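Glutathione peroxidase-like peroxiredoxin HYR1 (Saccharomyces cerevisiae, PDB 3CMI) reduces hydroperoxides with electrons from thioredoxin and acts as a hydroperoxide sensor that oxidises and so activates the transcription factor YAP1. Local coordinates at residues A[34-39]-A[51-56]; A[58-63]-A[161-166]; A[138-141]-A[145-148]. All blocks are in the same frame, centred on the assembly; numbering follows the deposited sequence.

How the contacts relate
Contact 1 comes first along the chain. It closes a short loop between strand 34-41 and helix 47-60, the first two elements of the beta-alpha-beta unit that ends in strand 65-72. Contact 2 opens farther along the same helix, at 58-63, and closes only at helix 160-167, so it spans nearly a hundred residues. Contact 3, the hairpin of strands 137-140 and 146-150, is nested inside that long loop. The three meet physically. L56 of contact 1 packs on I163 of contact 2, and L139 of contact 3 packs on I163, T162 and L166. Strands 34-41 and 137-140 are neighbours in the mixed sheet, which joins contact 1 to contact 3.

Contact 1 (A[34-39]-A[51-56]); sequences VVLIVN and KELEAL
Strand 34-39 and helix 51-56 run nearly antiparallel, at 168°, with their axes 11.6 Å apart at closest approach, and V38 and L53 have the nearest CA atoms. L53 is the hub of the contact. Its CD2 meets L36 CD1 at 3.8 Å. L53 CD1 comes nearest to V38, 4.2 Å from V38 CG1. The side chains of L36 and L53 cross at about a right angle, whereas V38 and L53 reach toward each other tip to tip. With chi1 of V38 at 59°, both of its methyls face the helix, CG1 being marginally the nearer to L53. One helical turn on, L56 adds a looser touch, its CD2 lying 4.4 Å from L36 CD1. V35 and I37 point to the other side of the sheet, where I37 packs on helix 113-121. This is the strand-to-helix packing of a beta-alpha-beta unit in the thioredoxin-like fold. All four touching residues are buried and aliphatic. The contact is therefore held by van der Waals packing and exclusion of water, with methyl groups making the closest approaches and no polar bond between the segments.

Contact 2 (A[58-63]-A[161-166]); sequences KRYKDE and ETIEEL
Y60 of helix 47-60 reaches across to E164 of helix 160-167, and one polar bond carries the contact. The phenol OH of Y60 donates a hydrogen bond to E164 OE2 at 2.7 Å. The carboxylate receives it through its anti lone pair, on the side away from the other oxygen. OE2 sits at the edge of the ring, in its plane, yet the ring and carboxylate planes are turned 68° apart. The two side chains cross at about a right angle. E164 gets there by an extended chain: beyond CG it runs straight, with chi2 at -169°, and this carries the carboxylate out to the phenol.

Apolar packing supports the bond. The aliphatic part of E164 lies against the same end of the ring, its CG 3.7 Å from Y60 CE1. I163 adds a methyl over one ring face, where its CG2 is 4.4 Å from Y60 CD2. R59 covers the other face, with its CG 3.5 Å above the plane of the Y60 ring and over the ring centre. The ring is thus sandwiched between I163 and R59. F65 of strand 65-72 touches both Y60 and I163, which ties the contact to the sheet.

Charge plays a looser part. R59 NE is 5.2 Å from E164 OE2, not in contact, but its positive charge would probably favour the ionised carboxylate.

The contact joins two helices far apart in sequence. Its chemistry is that of a buried tyrosine that keeps its hydroxyl satisfied by a partly exposed carboxylate while its ring packs among apolar groups.

Contact 3 (A[138-141]-A[145-148]); sequences FLVD and KVYE
A classic beta bulge breaks the pairing of this hairpin: Y147 and E148 both lie opposite the single residue L139. L139 bonds to each of them. L139 N donates to E148 O at 2.9 Å, almost straight at 174°. L139 O accepts from Y147 N at 2.8 Å with a bend to 157°. The register shifts by one here. L139 and E148 form an antiparallel hydrogen-bonded pair, while V140 and V146 form a non-hydrogen-bonded pair. Nearer the turn, D141 N also donates to K145 O, though the place of that oxygen is less sure.

Side chains pack on the face that carries F138, V140 and V146. V140 CG2 meets V146 CG2 at 4.3 Å. V146 CG1 comes up at the ring edge of F138, near its plane, 4.3 Å from F138 CD2. The CB of the bulge residue Y147 points toward the partner strand, 3.5 Å from L139 O; with CG anti to the backbone N, chi1 180°, its ring leads away from that strand and packs on T162 of helix 160-167. D141 OD1 turns back into the turn and accepts from K143 N. The contact thus rests on main-chain bonds, and the extra residue does not cost L139 a bond: its N and O are both still used, but shared between E148 and Y147.

Contact 1 (A[34-39]-A[51-56])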
ATOM      1  N   VAL A  34      -7.190  -3.113   8.627  1.00 39.30           N
ATOM      2  CA  VAL A  34      -6.063  -3.731   7.942  1.00 38.95           C
ATOM      3  C   VAL A  34      -5.869  -2.974   6.624  1.00 38.99           C
ATOM      4  O   VAL A  34      -6.831  -2.713   5.907  1.00 38.91           O
ATOM      5  CB  VAL A  34      -6.300  -5.249   7.709  1.00 39.17           C
ATOM      6  CG1 VAL A  34      -5.172  -5.873   6.876  1.00 37.93           C
ATOM      7  CG2 VAL A  34      -6.449  -5.983   9.048  1.00 38.32           C
ATOM      8  N   VAL A  35      -4.631  -2.601   6.323  1.00 39.08           N
ATOM      9  CA  VAL A  35      -4.341  -1.782   5.145  1.00 39.32           C
ATOM     10  C   VAL A  35      -3.275  -2.424   4.259  1.00 39.61           C
ATOM     11  O   VAL A  35      -2.214  -2.834   4.740  1.00 39.16           O
ATOM     12  CB  VAL A  35      -3.881  -0.339   5.536  1.00 39.24           C
ATOM     13  CG1 VAL A  35      -3.767   0.553   4.304  1.00 38.77           C
ATOM     14  CG2 VAL A  35      -4.842   0.287   6.543  1.00 39.78           C
ATOM     15  N   LEU A  36      -3.570  -2.507   2.965  1.00 39.78           N
ATOM     16  CA  LEU A  36      -2.587  -2.929   1.970  1.00 39.71           C
ATOM     17  C   LEU A  36      -2.122  -1.666   1.246  1.00 39.62           C
ATOM     18  O   LEU A  36      -2.931  -0.962   0.646  1.00 39.28           O
ATOM     19  CB  LEU A  36      -3.232  -3.928   1.002  1.00 39.91           C
ATOM     20  CG  LEU A  36      -2.462  -4.943   0.137  1.00 41.21           C
ATOM     21  CD1 LEU A  36      -2.497  -4.578  -1.338  1.00 42.36           C
ATOM     22  CD2 LEU A  36      -1.023  -5.175   0.596  1.00 40.60           C
ATOM     23  N   ILE A  37      -0.835  -1.344   1.342  1.00 39.35           N
ATOM     24  CA  ILE A  37      -0.311  -0.196   0.618  1.00 39.50           C
ATOM     25  C   ILE A  37       0.469  -0.669  -0.601  1.00 39.28           C
ATOM     26  O   ILE A  37       1.437  -1.421  -0.483  1.00 39.15           O
ATOM     27  CB  ILE A  37       0.524   0.756   1.524  1.00 39.78           C
ATOM     28  CG1 ILE A  37      -0.366   1.318   2.641  1.00 40.13           C
ATOM     29  CG2 ILE A  37       1.121   1.908   0.697  1.00 39.66           C
ATOM     30  CD1 ILE A  37       0.332   2.246   3.599  1.00 40.13           C
ATOM     31  N   VAL A  38       0.027  -0.227  -1.774  1.00 38.85           N
ATOM     32  CA  VAL A  38       0.607  -0.679  -3.034  1.00 38.55           C
ATOM     33  C   VAL A  38       1.003   0.507  -3.916  1.00 38.38           C
ATOM     34  O   VAL A  38       0.209   1.422  -4.144  1.00 38.29           O
ATOM     35  CB  VAL A  38      -0.352  -1.660  -3.784  1.00 38.30           C
ATOM     36  CG1 VAL A  38      -1.705  -0.997  -4.096  1.00 38.90           C
ATOM     37  CG2 VAL A  38       0.286  -2.193  -5.046  1.00 38.10           C
ATOM     38  N   ASN A  39       2.246   0.504  -4.385  1.00 38.05           N
ATOM     39  CA  ASN A  39       2.644   1.466  -5.404  1.00 37.76           C
ATOM     40  C   ASN A  39       2.187   0.964  -6.766  1.00 37.74           C
ATOM     41  O   ASN A  39       2.401  -0.193  -7.132  1.00 37.86           O
ATOM     42  CB  ASN A  39       4.144   1.783  -5.376  1.00 37.56           C
ATOM     43  CG  ASN A  39       5.009   0.580  -5.680  1.00 37.19           C
ATOM     44  OD1 ASN A  39       5.644   0.505  -6.734  1.00 37.45           O
ATOM     45  ND2 ASN A  39       5.052  -0.361  -4.753  1.00 36.61           N
ATOM     46  N   LYS A  51      -7.003  -5.650 -11.519  1.00 38.66           N
ATOM     47  CA  LYS A  51      -8.141  -6.547 -11.352  1.00 38.59           C
ATOM     48  C   LYS A  51      -8.016  -7.377 -10.073  1.00 38.48           C
ATOM     49  O   LYS A  51      -8.988  -7.517  -9.329  1.00 38.52           O
ATOM     50  CB  LYS A  51      -8.311  -7.456 -12.573  1.00 38.64           C
ATOM     51  CG  LYS A  51      -8.994  -6.791 -13.760  1.00 38.63           C
ATOM     52  CD  LYS A  51      -9.520  -7.828 -14.744  1.00 38.57           C
ATOM     53  CE  LYS A  51     -10.154  -7.164 -15.956  1.00 38.89           C
ATOM     54  NZ  LYS A  51     -10.861  -8.138 -16.836  1.00 38.79           N
ATOM     55  N   GLU A  52      -6.819  -7.910  -9.821  1.00 38.27           N
ATOM     56  CA  GLU A  52      -6.559  -8.704  -8.619  1.00 38.10           C
ATOM     57  C   GLU A  52      -6.681  -7.880  -7.334  1.00 38.05           C
ATOM     58  O   GLU A  52      -7.221  -8.360  -6.337  1.00 38.30           O
ATOM     59  CB  GLU A  52      -5.193  -9.404  -8.691  1.00 38.11           C
ATOM     60  CG  GLU A  52      -5.189 -10.678  -9.534  1.00 38.11           C
ATOM     61  CD  GLU A  52      -4.122 -11.688  -9.108  1.00 38.67           C
ATOM     62  OE1 GLU A  52      -3.492 -12.304  -9.999  1.00 38.60           O
ATOM     63  OE2 GLU A  52      -3.920 -11.880  -7.887  1.00 38.07           O
ATOM     64  N   LEU A  53      -6.183  -6.643  -7.366  1.00 37.75           N
ATOM     65  CA  LEU A  53      -6.287  -5.730  -6.229  1.00 37.35           C
ATOM     66  C   LEU A  53      -7.738  -5.378  -5.936  1.00 37.40           C
ATOM     67  O   LEU A  53      -8.167  -5.410  -4.781  1.00 37.50           O
ATOM     68  CB  LEU A  53      -5.480  -4.453  -6.477  1.00 37.39           C
ATOM     69  CG  LEU A  53      -3.955  -4.574  -6.453  1.00 36.68           C
ATOM     70  CD1 LEU A  53      -3.331  -3.355  -7.105  1.00 36.08           C
ATOM     71  CD2 LEU A  53      -3.429  -4.779  -5.033  1.00 35.26           C
ATOM     72  N   GLU A  54      -8.483  -5.045  -6.989  1.00 37.31           N
ATOM     73  CA  GLU A  54      -9.905  -4.720  -6.884  1.00 37.04           C
ATOM     74  C   GLU A  54     -10.712  -5.887  -6.313  1.00 37.12           C
ATOM     75  O   GLU A  54     -11.612  -5.678  -5.495  1.00 37.09           O
ATOM     76  CB  GLU A  54     -10.454  -4.283  -8.247  1.00 36.93           C
ATOM     77  CG  GLU A  54     -11.927  -3.832  -8.263  1.00 36.78           C
ATOM     78  CD  GLU A  54     -12.213  -2.593  -7.416  1.00 36.67           C
ATOM     79  OE1 GLU A  54     -13.404  -2.279  -7.236  1.00 37.52           O
ATOM     80  OE2 GLU A  54     -11.271  -1.932  -6.928  1.00 35.99           O
ATOM     81  N   ALA A  55     -10.372  -7.109  -6.730  1.00 37.00           N
ATOM     82  CA  ALA A  55     -11.016  -8.314  -6.219  1.00 37.03           C
ATOM     83  C   ALA A  55     -10.764  -8.478  -4.718  1.00 37.11           C
ATOM     84  O   ALA A  55     -11.673  -8.820  -3.968  1.00 37.27           O
ATOM     85  CB  ALA A  55     -10.550  -9.556  -6.992  1.00 36.90           C
ATOM     86  N   LEU A  56      -9.527  -8.227  -4.292  1.00 37.21           N
ATOM     87  CA  LEU A  56      -9.162  -8.265  -2.877  1.00 37.00           C
ATOM     88  C   LEU A  56      -9.980  -7.247  -2.089  1.00 37.10           C
ATOM     89  O   LEU A  56     -10.553  -7.566  -1.042  1.00 37.25           O
ATOM     90  CB  LEU A  56      -7.667  -7.968  -2.717  1.00 36.97           C
ATOM     91  CG  LEU A  56      -6.947  -8.373  -1.429  1.00 37.00           C
ATOM     92  CD1 LEU A  56      -6.848  -9.895  -1.308  1.00 35.92           C
ATOM     93  CD2 LEU A  56      -5.561  -7.735  -1.398  1.00 36.52           C
TER

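Contact 2 (A[58-63]-A[161-166])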
ATOM      1  N   LYS A  58     -12.878  -5.648  -2.988  1.00 36.69           N
ATOM      2  CA  LYS A  58     -14.292  -6.031  -2.999  1.00 36.72           C
ATOM      3  C   LYS A  58     -14.582  -7.127  -1.972  1.00 36.30           C
ATOM      4  O   LYS A  58     -15.574  -7.070  -1.242  1.00 36.16           O
ATOM      5  CB  LYS A  58     -14.715  -6.503  -4.393  1.00 36.93           C
ATOM      6  CG  LYS A  58     -14.764  -5.401  -5.436  1.00 38.39           C
ATOM      7  CD  LYS A  58     -15.484  -5.877  -6.688  1.00 40.73           C
ATOM      8  CE  LYS A  58     -15.574  -4.775  -7.736  1.00 42.39           C
ATOM      9  NZ  LYS A  58     -16.327  -3.571  -7.260  1.00 43.99           N
ATOM     10  N   ARG A  59     -13.697  -8.113  -1.905  1.00 35.93           N
ATOM     11  CA  ARG A  59     -13.905  -9.260  -1.030  1.00 35.93           C
ATOM     12  C   ARG A  59     -13.927  -8.898   0.461  1.00 35.59           C
ATOM     13  O   ARG A  59     -14.816  -9.337   1.203  1.00 35.25           O
ATOM     14  CB  ARG A  59     -12.864 -10.346  -1.316  1.00 35.71           C
ATOM     15  CG  ARG A  59     -12.857 -11.433  -0.282  1.00 36.67           C
ATOM     16  CD  ARG A  59     -12.391 -12.763  -0.817  1.00 35.71           C
ATOM     17  NE  ARG A  59     -13.214 -13.762  -0.164  1.00 38.68           N
ATOM     18  CZ  ARG A  59     -14.107 -14.534  -0.765  1.00 36.94           C
ATOM     19  NH1 ARG A  59     -14.278 -14.501  -2.077  1.00 36.56           N
ATOM     20  NH2 ARG A  59     -14.801 -15.384  -0.034  1.00 40.72           N
ATOM     21  N   TYR A  60     -12.976  -8.061   0.868  1.00 35.42           N
ATOM     22  CA  TYR A  60     -12.680  -7.837   2.281  1.00 35.57           C
ATOM     23  C   TYR A  60     -13.032  -6.463   2.836  1.00 36.01           C
ATOM     24  O   TYR A  60     -12.979  -6.262   4.050  1.00 36.03           O
ATOM     25  CB  TYR A  60     -11.197  -8.107   2.544  1.00 35.08           C
ATOM     26  CG  TYR A  60     -10.799  -9.555   2.377  1.00 34.84           C
ATOM     27  CD1 TYR A  60     -11.335 -10.545   3.202  1.00 34.08           C
ATOM     28  CD2 TYR A  60      -9.876  -9.935   1.404  1.00 34.88           C
ATOM     29  CE1 TYR A  60     -10.962 -11.878   3.058  1.00 34.92           C
ATOM     30  CE2 TYR A  60      -9.497 -11.271   1.250  1.00 33.88           C
ATOM     31  CZ  TYR A  60     -10.045 -12.230   2.080  1.00 34.65           C
ATOM     32  OH  TYR A  60      -9.687 -13.545   1.930  1.00 34.32           O
ATOM     33  N   LYS A  61     -13.373  -5.513   1.971  1.00 36.74           N
ATOM     34  CA  LYS A  61     -13.565  -4.130   2.425  1.00 37.41           C
ATOM     35  C   LYS A  61     -14.474  -3.998   3.655  1.00 37.52           C
ATOM     36  O   LYS A  61     -14.179  -3.216   4.562  1.00 37.75           O
ATOM     37  CB  LYS A  61     -14.009  -3.195   1.285  1.00 37.56           C
ATOM     38  CG  LYS A  61     -15.347  -3.521   0.612  1.00 37.95           C
ATOM     39  CD  LYS A  61     -15.676  -2.452  -0.436  1.00 37.93           C
ATOM     40  CE  LYS A  61     -16.872  -2.842  -1.291  1.00 39.82           C
ATOM     41  NZ  LYS A  61     -18.192  -2.506  -0.647  1.00 42.20           N
ATOM     42  N   ASP A  62     -15.549  -4.782   3.699  1.00 37.66           N
ATOM     43  CA  ASP A  62     -16.510  -4.704   4.806  1.00 37.97           C
ATOM     44  C   ASP A  62     -16.111  -5.479   6.064  1.00 37.91           C
ATOM     45  O   ASP A  62     -16.848  -5.490   7.054  1.00 37.70           O
ATOM     46  CB  ASP A  62     -17.917  -5.068   4.334  1.00 38.37           C
ATOM     47  CG  ASP A  62     -18.508  -4.011   3.429  1.00 39.72           C
ATOM     48  OD1 ASP A  62     -18.398  -2.804   3.754  1.00 40.75           O
ATOM     49  OD2 ASP A  62     -19.090  -4.387   2.389  1.00 42.96           O
ATOM     50  N   GLU A  63     -14.942  -6.116   6.018  1.00 37.90           N
ATOM     51  CA  GLU A  63     -14.333  -6.726   7.196  1.00 38.03           C
ATOM     52  C   GLU A  63     -13.449  -5.721   7.942  1.00 37.98           C
ATOM     53  O   GLU A  63     -12.909  -6.033   9.005  1.00 38.15           O
ATOM     54  CB  GLU A  63     -13.498  -7.952   6.799  1.00 38.08           C
ATOM     55  CG  GLU A  63     -14.249  -9.009   5.997  1.00 38.72           C
ATOM     56  CD  GLU A  63     -15.324  -9.710   6.810  1.00 40.45           C
ATOM     57  OE1 GLU A  63     -15.039 -10.084   7.969  1.00 41.85           O
ATOM     58  OE2 GLU A  63     -16.449  -9.889   6.294  1.00 40.71           O
ATOM     59  N   GLU A 161      -5.042 -15.034   2.985  1.00 32.39           N
ATOM     60  CA  GLU A 161      -4.935 -15.749   4.264  1.00 32.16           C
ATOM     61  C   GLU A 161      -4.252 -14.938   5.368  1.00 31.92           C
ATOM     62  O   GLU A 161      -4.689 -14.951   6.519  1.00 31.82           O
ATOM     63  CB  GLU A 161      -4.228 -17.094   4.074  1.00 32.19           C
ATOM     64  CG  GLU A 161      -5.079 -18.148   3.382  1.00 32.54           C
ATOM     65  CD  GLU A 161      -6.261 -18.594   4.220  1.00 32.96           C
ATOM     66  OE1 GLU A 161      -7.394 -18.578   3.704  1.00 33.70           O
ATOM     67  OE2 GLU A 161      -6.061 -18.957   5.396  1.00 32.15           O
ATOM     68  N   THR A 162      -3.181 -14.238   5.008  1.00 31.88           N
ATOM     69  CA  THR A 162      -2.513 -13.316   5.917  1.00 31.96           C
ATOM     70  C   THR A 162      -3.433 -12.143   6.292  1.00 31.83           C
ATOM     71  O   THR A 162      -3.484 -11.729   7.451  1.00 31.83           O
ATOM     72  CB  THR A 162      -1.207 -12.782   5.292  1.00 32.12           C
ATOM     73  OG1 THR A 162      -0.347 -13.882   4.978  1.00 32.11           O
ATOM     74  CG2 THR A 162      -0.483 -11.820   6.242  1.00 32.07           C
ATOM     75  N   ILE A 163      -4.157 -11.610   5.309  1.00 32.00           N
ATOM     76  CA  ILE A 163      -5.138 -10.545   5.567  1.00 31.77           C
ATOM     77  C   ILE A 163      -6.202 -11.033   6.551  1.00 31.81           C
ATOM     78  O   ILE A 163      -6.574 -10.310   7.477  1.00 31.75           O
ATOM     79  CB  ILE A 163      -5.768  -9.986   4.257  1.00 32.00           C
ATOM     80  CG1 ILE A 163      -4.714  -9.214   3.454  1.00 31.98           C
ATOM     81  CG2 ILE A 163      -6.950  -9.030   4.548  1.00 32.10           C
ATOM     82  CD1 ILE A 163      -5.112  -8.902   2.021  1.00 31.43           C
ATOM     83  N   GLU A 164      -6.657 -12.271   6.368  1.00 31.71           N
ATOM     84  CA  GLU A 164      -7.693 -12.839   7.230  1.00 31.88           C
ATOM     85  C   GLU A 164      -7.253 -12.961   8.689  1.00 32.20           C
ATOM     86  O   GLU A 164      -8.044 -12.672   9.585  1.00 32.05           O
ATOM     87  CB  GLU A 164      -8.218 -14.177   6.680  1.00 31.90           C
ATOM     88  CG  GLU A 164      -9.141 -13.974   5.482  1.00 31.65           C
ATOM     89  CD  GLU A 164      -9.904 -15.211   5.053  1.00 31.30           C
ATOM     90  OE1 GLU A 164     -10.074 -16.153   5.861  1.00 30.65           O
ATOM     91  OE2 GLU A 164     -10.358 -15.228   3.888  1.00 30.25           O
ATOM     92  N   GLU A 165      -6.004 -13.363   8.931  1.00 32.43           N
ATOM     93  CA  GLU A 165      -5.515 -13.472  10.314  1.00 33.17           C
ATOM     94  C   GLU A 165      -5.315 -12.120  11.000  1.00 32.83           C
ATOM     95  O   GLU A 165      -5.466 -12.009  12.216  1.00 32.75           O
ATOM     96  CB  GLU A 165      -4.286 -14.396  10.448  1.00 33.11           C
ATOM     97  CG  GLU A 165      -3.003 -13.953   9.766  1.00 34.23           C
ATOM     98  CD  GLU A 165      -1.925 -15.050   9.753  1.00 34.55           C
ATOM     99  OE1 GLU A 165      -1.974 -15.971  10.596  1.00 36.25           O
ATOM    100  OE2 GLU A 165      -1.013 -14.987   8.898  1.00 37.24           O
ATOM    101  N   LEU A 166      -4.990 -11.096  10.213  1.00 32.84           N
ATOM    102  CA  LEU A 166      -4.898  -9.725  10.727  1.00 32.97           C
ATOM    103  C   LEU A 166      -6.277  -9.135  11.016  1.00 33.03           C
ATOM    104  O   LEU A 166      -6.439  -8.349  11.948  1.00 32.92           O
ATOM    105  CB  LEU A 166      -4.141  -8.817   9.755  1.00 32.80           C
ATOM    106  CG  LEU A 166      -2.660  -9.083   9.477  1.00 32.74           C
ATOM    107  CD1 LEU A 166      -2.147  -8.054   8.487  1.00 32.51           C
ATOM    108  CD2 LEU A 166      -1.832  -9.058  10.756  1.00 32.87           C
TER

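Contact 3 (A[138-141]-A[145-148])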
ATOM      1  N   PHE A 138       2.828  -3.444   1.006  1.00 35.57           N
ATOM      2  CA  PHE A 138       3.047  -3.440   2.449  1.00 35.59           C
ATOM      3  C   PHE A 138       1.712  -3.687   3.132  1.00 35.74           C
ATOM      4  O   PHE A 138       0.722  -3.020   2.831  1.00 35.60           O
ATOM      5  CB  PHE A 138       3.582  -2.088   2.930  1.00 35.59           C
ATOM      6  CG  PHE A 138       4.951  -1.730   2.412  1.00 35.96           C
ATOM      7  CD1 PHE A 138       5.118  -1.202   1.130  1.00 36.57           C
ATOM      8  CD2 PHE A 138       6.068  -1.850   3.234  1.00 35.22           C
ATOM      9  CE1 PHE A 138       6.384  -0.840   0.665  1.00 35.74           C
ATOM     10  CE2 PHE A 138       7.330  -1.485   2.778  1.00 35.96           C
ATOM     11  CZ  PHE A 138       7.491  -0.987   1.490  1.00 35.37           C
ATOM     12  N   LEU A 139       1.689  -4.640   4.058  1.00 35.46           N
ATOM     13  CA  LEU A 139       0.484  -4.940   4.815  1.00 35.31           C
ATOM     14  C   LEU A 139       0.612  -4.341   6.213  1.00 35.12           C
ATOM     15  O   LEU A 139       1.613  -4.563   6.902  1.00 34.97           O
ATOM     16  CB  LEU A 139       0.280  -6.457   4.869  1.00 35.35           C
ATOM     17  CG  LEU A 139      -1.100  -7.098   5.017  1.00 35.76           C
ATOM     18  CD1 LEU A 139      -2.168  -6.479   4.110  1.00 36.15           C
ATOM     19  CD2 LEU A 139      -0.972  -8.592   4.759  1.00 35.59           C
ATOM     20  N   VAL A 140      -0.400  -3.574   6.617  1.00 34.89           N
ATOM     21  CA  VAL A 140      -0.401  -2.864   7.895  1.00 34.93           C
ATOM     22  C   VAL A 140      -1.474  -3.381   8.870  1.00 35.23           C
ATOM     23  O   VAL A 140      -2.617  -3.644   8.488  1.00 35.04           O
ATOM     24  CB  VAL A 140      -0.537  -1.323   7.683  1.00 34.95           C
ATOM     25  CG1 VAL A 140      -0.546  -0.574   9.008  1.00 35.14           C
ATOM     26  CG2 VAL A 140       0.594  -0.801   6.792  1.00 34.92           C
ATOM     27  N   ASP A 141      -1.053  -3.517  10.127  1.00 35.60           N
ATOM     28  CA  ASP A 141      -1.852  -3.895  11.310  1.00 35.92           C
ATOM     29  C   ASP A 141      -3.138  -3.081  11.492  1.00 35.73           C
ATOM     30  O   ASP A 141      -3.278  -1.987  10.936  1.00 35.50           O
ATOM     31  CB  ASP A 141      -0.972  -3.602  12.537  1.00 36.14           C
ATOM     32  CG  ASP A 141      -1.094  -4.626  13.625  1.00 37.04           C
ATOM     33  OD1 ASP A 141      -2.173  -4.719  14.242  1.00 39.96           O
ATOM     34  OD2 ASP A 141      -0.087  -5.309  13.897  1.00 37.29           O
ATOM     35  N   LYS A 145       0.791  -1.087  12.863  1.00 33.69           N
ATOM     36  CA  LYS A 145       2.136  -1.643  12.758  1.00 33.70           C
ATOM     37  C   LYS A 145       2.311  -2.421  11.454  1.00 33.48           C
ATOM     38  O   LYS A 145       1.488  -3.272  11.109  1.00 33.29           O
ATOM     39  CB  LYS A 145       2.438  -2.539  13.966  1.00 33.66           C
ATOM     40  CG  LYS A 145       2.455  -1.795  15.297  1.00 33.97           C
ATOM     41  CD  LYS A 145       2.747  -2.727  16.461  1.00 34.19           C
ATOM     42  CE  LYS A 145       2.578  -2.021  17.809  1.00 35.14           C
ATOM     43  NZ  LYS A 145       3.705  -1.087  18.132  1.00 35.22           N
ATOM     44  N   VAL A 146       3.386  -2.123  10.731  1.00 33.27           N
ATOM     45  CA  VAL A 146       3.663  -2.800   9.468  1.00 33.27           C
ATOM     46  C   VAL A 146       3.983  -4.275   9.734  1.00 33.36           C
ATOM     47  O   VAL A 146       4.909  -4.600  10.483  1.00 33.33           O
ATOM     48  CB  VAL A 146       4.801  -2.116   8.675  1.00 33.33           C
ATOM     49  CG1 VAL A 146       4.945  -2.750   7.299  1.00 33.42           C
ATOM     50  CG2 VAL A 146       4.543  -0.605   8.544  1.00 33.37           C
ATOM     51  N   TYR A 147       3.186  -5.153   9.129  1.00 33.42           N
ATOM     52  CA  TYR A 147       3.303  -6.595   9.334  1.00 33.50           C
ATOM     53  C   TYR A 147       4.365  -7.215   8.431  1.00 33.73           C
ATOM     54  O   TYR A 147       5.188  -8.013   8.890  1.00 33.87           O
ATOM     55  CB  TYR A 147       1.948  -7.281   9.112  1.00 33.14           C
ATOM     56  CG  TYR A 147       1.984  -8.782   9.308  1.00 33.12           C
ATOM     57  CD1 TYR A 147       2.016  -9.648   8.213  1.00 32.45           C
ATOM     58  CD2 TYR A 147       1.996  -9.338  10.590  1.00 32.58           C
ATOM     59  CE1 TYR A 147       2.056 -11.028   8.388  1.00 32.90           C
ATOM     60  CE2 TYR A 147       2.033 -10.725  10.776  1.00 32.79           C
ATOM     61  CZ  TYR A 147       2.063 -11.560   9.668  1.00 32.99           C
ATOM     62  OH  TYR A 147       2.097 -12.928   9.838  1.00 33.80           O
ATOM     63  N   GLU A 148       4.331  -6.855   7.148  1.00 34.05           N
ATOM     64  CA  GLU A 148       5.240  -7.428   6.157  1.00 34.51           C
ATOM     65  C   GLU A 148       5.233  -6.667   4.833  1.00 34.66           C
ATOM     66  O   GLU A 148       4.234  -6.044   4.452  1.00 34.71           O
ATOM     67  CB  GLU A 148       4.907  -8.913   5.917  1.00 34.66           C
ATOM     68  CG  GLU A 148       5.944  -9.710   5.110  1.00 35.61           C
ATOM     69  CD  GLU A 148       7.357  -9.609   5.671  1.00 36.19           C
ATOM     70  OE1 GLU A 148       7.762 -10.540   6.388  1.00 35.32           O
ATOM     71  OE2 GLU A 148       8.055  -8.597   5.407  1.00 37.05           O
TER